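Local coordinates for malonyl CoA:acyl carrier protein malonyltransferase (Streptomyces coelicolor, PDB 1NM2) that probably transfers the malonyl group from malonyl-CoA to the holo acyl carrier protein, supplying fatty acid biosynthesis, at residues Val227-Gly235 / Leu260-Leu268. Residues are numbered along the deposited sequence; the frame is centred on the assembly and turned at random.
Sequences VTYVSNKDG and LCMETFKEL
Val230 sets CG1 anti to its backbone N (chi1 -178°), which turns both methyls onto helix 258-267. CG1 meets Cys261 SG at 3.9 Å. CG2 lies at the edge of the Phe265 ring, near its plane, 3.8 Å from CE2. The same methyl meets Thr264 CG2 tip to tip. With an alanine here both methyls go, and a gap would probably open between Cys261, Thr264 and the Phe265 edge. Cys261 carries SG beside its own backbone N (chi1 -71°), and this sulfur faces the turn after the strand. It lies 3.4 Å from Ser231 O and takes a weak, bent hydrogen bond from Asn232 ND2 (3.6 Å, 144°). The Asn232 amide is held mainly by Ser98 N, which gives to OD1; ND2 also donates to Gly96 O. Thr264 OG1 donates to Gly235 O; the modelled separation is doubtfully short. Leu260 CB rests 3.8 Å from Gly235 CA, where a side chain would clash. Val230 and Phe265 both also touch Ala95 of strand 93-96. The contact thus packs a helix over the border of the parallel sheet in the alpha/beta hydrolase-like core, with the Asn232 amide near a GxSxG sequence consistent with a nucleophile elbow.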
loop_
_atom_site.group_PDB
_atom_site.type_symbol
_atom_site.label_atom_id
_atom_site.label_comp_id
_atom_site.label_asym_id
_atom_site.label_seq_id
_atom_site.Cartn_x
_atom_site.Cartn_y
_atom_site.Cartn_z
ATOM N N VAL A 227 -7.750 12.494 -11.238
ATOM C CA VAL A 227 -6.660 13.143 -10.527
ATOM C C VAL A 227 -5.395 12.387 -10.924
ATOM O O VAL A 227 -5.453 11.186 -11.198
ATOM C CB VAL A 227 -6.847 13.035 -8.999
ATOM C CG1 VAL A 227 -5.780 13.845 -8.287
ATOM C CG2 VAL A 227 -8.241 13.511 -8.605
ATOM N N THR A 228 -4.264 13.083 -10.964
ATOM C CA THR A 228 -3.001 12.453 -11.335
ATOM C C THR A 228 -2.759 11.210 -10.478
ATOM O O THR A 228 -2.750 11.283 -9.250
ATOM C CB THR A 228 -1.829 13.430 -11.157
ATOM O OG1 THR A 228 -2.065 14.604 -11.947
ATOM C CG2 THR A 228 -0.526 12.780 -11.604
ATOM N N TYR A 229 -2.568 10.072 -11.137
ATOM C CA TYR A 229 -2.342 8.799 -10.454
ATOM C C TYR A 229 -0.901 8.321 -10.676
ATOM O O TYR A 229 -0.509 8.027 -11.804
ATOM C CB TYR A 229 -3.328 7.754 -10.989
ATOM C CG TYR A 229 -3.228 6.405 -10.317
ATOM C CD1 TYR A 229 -4.018 6.093 -9.212
ATOM C CD2 TYR A 229 -2.314 5.450 -10.767
ATOM C CE1 TYR A 229 -3.901 4.859 -8.570
ATOM C CE2 TYR A 229 -2.187 4.223 -10.132
ATOM C CZ TYR A 229 -2.981 3.935 -9.037
ATOM O OH TYR A 229 -2.835 2.727 -8.398
ATOM N N VAL A 230 -0.125 8.239 -9.597
ATOM C CA VAL A 230 1.272 7.808 -9.672
ATOM C C VAL A 230 1.380 6.320 -9.352
ATOM O O VAL A 230 0.938 5.876 -8.290
ATOM C CB VAL A 230 2.147 8.612 -8.681
ATOM C CG1 VAL A 230 3.608 8.183 -8.795
ATOM C CG2 VAL A 230 2.018 10.101 -8.973
ATOM N N SER A 231 1.997 5.566 -10.260
ATOM C CA SER A 231 2.132 4.111 -10.128
ATOM C C SER A 231 3.425 3.532 -9.537
ATOM O O SER A 231 4.531 3.992 -9.837
ATOM C CB SER A 231 1.872 3.470 -11.501
ATOM O OG SER A 231 2.235 2.099 -11.533
ATOM N N ASN A 232 3.254 2.491 -8.716
ATOM C CA ASN A 232 4.349 1.775 -8.048
ATOM C C ASN A 232 5.346 1.112 -8.993
ATOM O O ASN A 232 6.510 0.927 -8.648
ATOM C CB ASN A 232 3.794 0.662 -7.156
ATOM C CG ASN A 232 3.261 1.165 -5.841
ATOM O OD1 ASN A 232 2.826 0.376 -5.010
ATOM N ND2 ASN A 232 3.292 2.478 -5.639
ATOM N N LYS A 233 4.870 0.709 -10.163
ATOM C CA LYS A 233 5.717 0.026 -11.137
ATOM C C LYS A 233 6.982 0.785 -11.510
ATOM O O LYS A 233 8.082 0.237 -11.476
ATOM C CB LYS A 233 4.911 -0.263 -12.412
ATOM C CG LYS A 233 5.742 -0.665 -13.627
ATOM C CD LYS A 233 5.607 -2.141 -13.937
ATOM C CE LYS A 233 6.094 -2.464 -15.348
ATOM N NZ LYS A 233 7.516 -2.085 -15.563
ATOM N N ASP A 234 6.818 2.051 -11.860
ATOM C CA ASP A 234 7.933 2.865 -12.305
ATOM C C ASP A 234 7.810 4.327 -11.877
ATOM O O ASP A 234 8.513 5.188 -12.398
ATOM C CB ASP A 234 7.992 2.785 -13.825
ATOM C CG ASP A 234 6.664 3.139 -14.466
ATOM O OD1 ASP A 234 6.499 2.886 -15.674
ATOM O OD2 ASP A 234 5.781 3.673 -13.756
ATOM N N GLY A 235 6.903 4.605 -10.945
ATOM C CA GLY A 235 6.720 5.969 -10.477
ATOM C C GLY A 235 6.136 6.928 -11.505
ATOM O O GLY A 235 6.190 8.146 -11.323
ATOM N N LEU A 260 10.684 5.821 -6.679
ATOM C CA LEU A 260 10.373 6.567 -7.893
ATOM C C LEU A 260 9.077 7.356 -7.758
ATOM O O LEU A 260 8.910 8.398 -8.385
ATOM C CB LEU A 260 10.287 5.613 -9.087
ATOM C CG LEU A 260 11.623 4.927 -9.398
ATOM C CD1 LEU A 260 11.467 3.976 -10.576
ATOM C CD2 LEU A 260 12.670 5.992 -9.690
ATOM N N CYS A 261 8.152 6.852 -6.953
ATOM C CA CYS A 261 6.899 7.558 -6.754
ATOM C C CYS A 261 7.201 8.888 -6.056
ATOM O O CYS A 261 6.648 9.927 -6.421
ATOM C CB CYS A 261 5.936 6.710 -5.918
ATOM S SG CYS A 261 5.280 5.272 -6.808
ATOM N N MET A 262 8.084 8.858 -5.062
ATOM C CA MET A 262 8.443 10.079 -4.344
ATOM C C MET A 262 9.220 11.033 -5.246
ATOM O O MET A 262 9.082 12.249 -5.123
ATOM C CB MET A 262 9.248 9.763 -3.070
ATOM C CG MET A 262 8.404 9.117 -1.948
ATOM S SD MET A 262 9.182 9.079 -0.305
ATOM C CE MET A 262 10.446 7.824 -0.560
ATOM N N GLU A 263 10.035 10.485 -6.149
ATOM C CA GLU A 263 10.792 11.311 -7.088
ATOM C C GLU A 263 9.792 12.064 -7.970
ATOM O O GLU A 263 9.984 13.231 -8.300
ATOM C CB GLU A 263 11.692 10.445 -7.977
ATOM C CG GLU A 263 12.901 9.850 -7.276
ATOM C CD GLU A 263 13.839 10.916 -6.739
ATOM O OE1 GLU A 263 14.149 11.866 -7.494
ATOM O OE2 GLU A 263 14.267 10.802 -5.569
ATOM N N THR A 264 8.721 11.377 -8.352
ATOM C CA THR A 264 7.687 11.980 -9.182
ATOM C C THR A 264 6.938 13.068 -8.405
ATOM O O THR A 264 6.581 14.107 -8.970
ATOM C CB THR A 264 6.714 10.898 -9.691
ATOM O OG1 THR A 264 7.380 10.120 -10.693
ATOM C CG2 THR A 264 5.454 11.514 -10.283
ATOM N N PHE A 265 6.708 12.844 -7.114
ATOM C CA PHE A 265 6.020 13.852 -6.298
ATOM C C PHE A 265 6.873 15.133 -6.357
ATOM O O PHE A 265 6.348 16.244 -6.435
ATOM C CB PHE A 265 5.891 13.387 -4.832
ATOM C CG PHE A 265 5.050 12.144 -4.635
ATOM C CD1 PHE A 265 5.145 11.420 -3.447
ATOM C CD2 PHE A 265 4.182 11.687 -5.624
ATOM C CE1 PHE A 265 4.393 10.258 -3.248
ATOM C CE2 PHE A 265 3.427 10.524 -5.433
ATOM C CZ PHE A 265 3.537 9.809 -4.239
ATOM N N LYS A 266 8.193 14.963 -6.319
ATOM C CA LYS A 266 9.116 16.093 -6.386
ATOM C C LYS A 266 8.952 16.801 -7.723
ATOM O O LYS A 266 8.816 18.025 -7.783
ATOM C CB LYS A 266 10.565 15.621 -6.265
ATOM C CG LYS A 266 10.919 14.895 -4.974
ATOM C CD LYS A 266 12.409 14.578 -4.968
ATOM C CE LYS A 266 12.791 13.613 -3.865
ATOM N NZ LYS A 266 14.209 13.170 -4.017
ATOM N N GLU A 267 8.981 16.021 -8.798
ATOM C CA GLU A 267 8.832 16.561 -10.142
ATOM C C GLU A 267 7.513 17.318 -10.271
ATOM O O GLU A 267 7.397 18.236 -11.079
ATOM C CB GLU A 267 8.894 15.429 -11.177
ATOM C CG GLU A 267 10.240 14.711 -11.233
ATOM C CD GLU A 267 10.284 13.601 -12.276
ATOM O OE1 GLU A 267 9.541 12.603 -12.128
ATOM O OE2 GLU A 267 11.064 13.726 -13.247
ATOM N N LEU A 268 6.523 16.933 -9.471
ATOM C CA LEU A 268 5.218 17.588 -9.504
ATOM C C LEU A 268 5.189 18.806 -8.579
ATOM O O LEU A 268 4.188 19.517 -8.511
ATOM C CB LEU A 268 4.111 16.607 -9.087
ATOM C CG LEU A 268 3.780 15.385 -9.956
ATOM C CD1 LEU A 268 2.737 14.534 -9.246
ATOM C CD2 LEU A 268 3.258 15.825 -11.319
#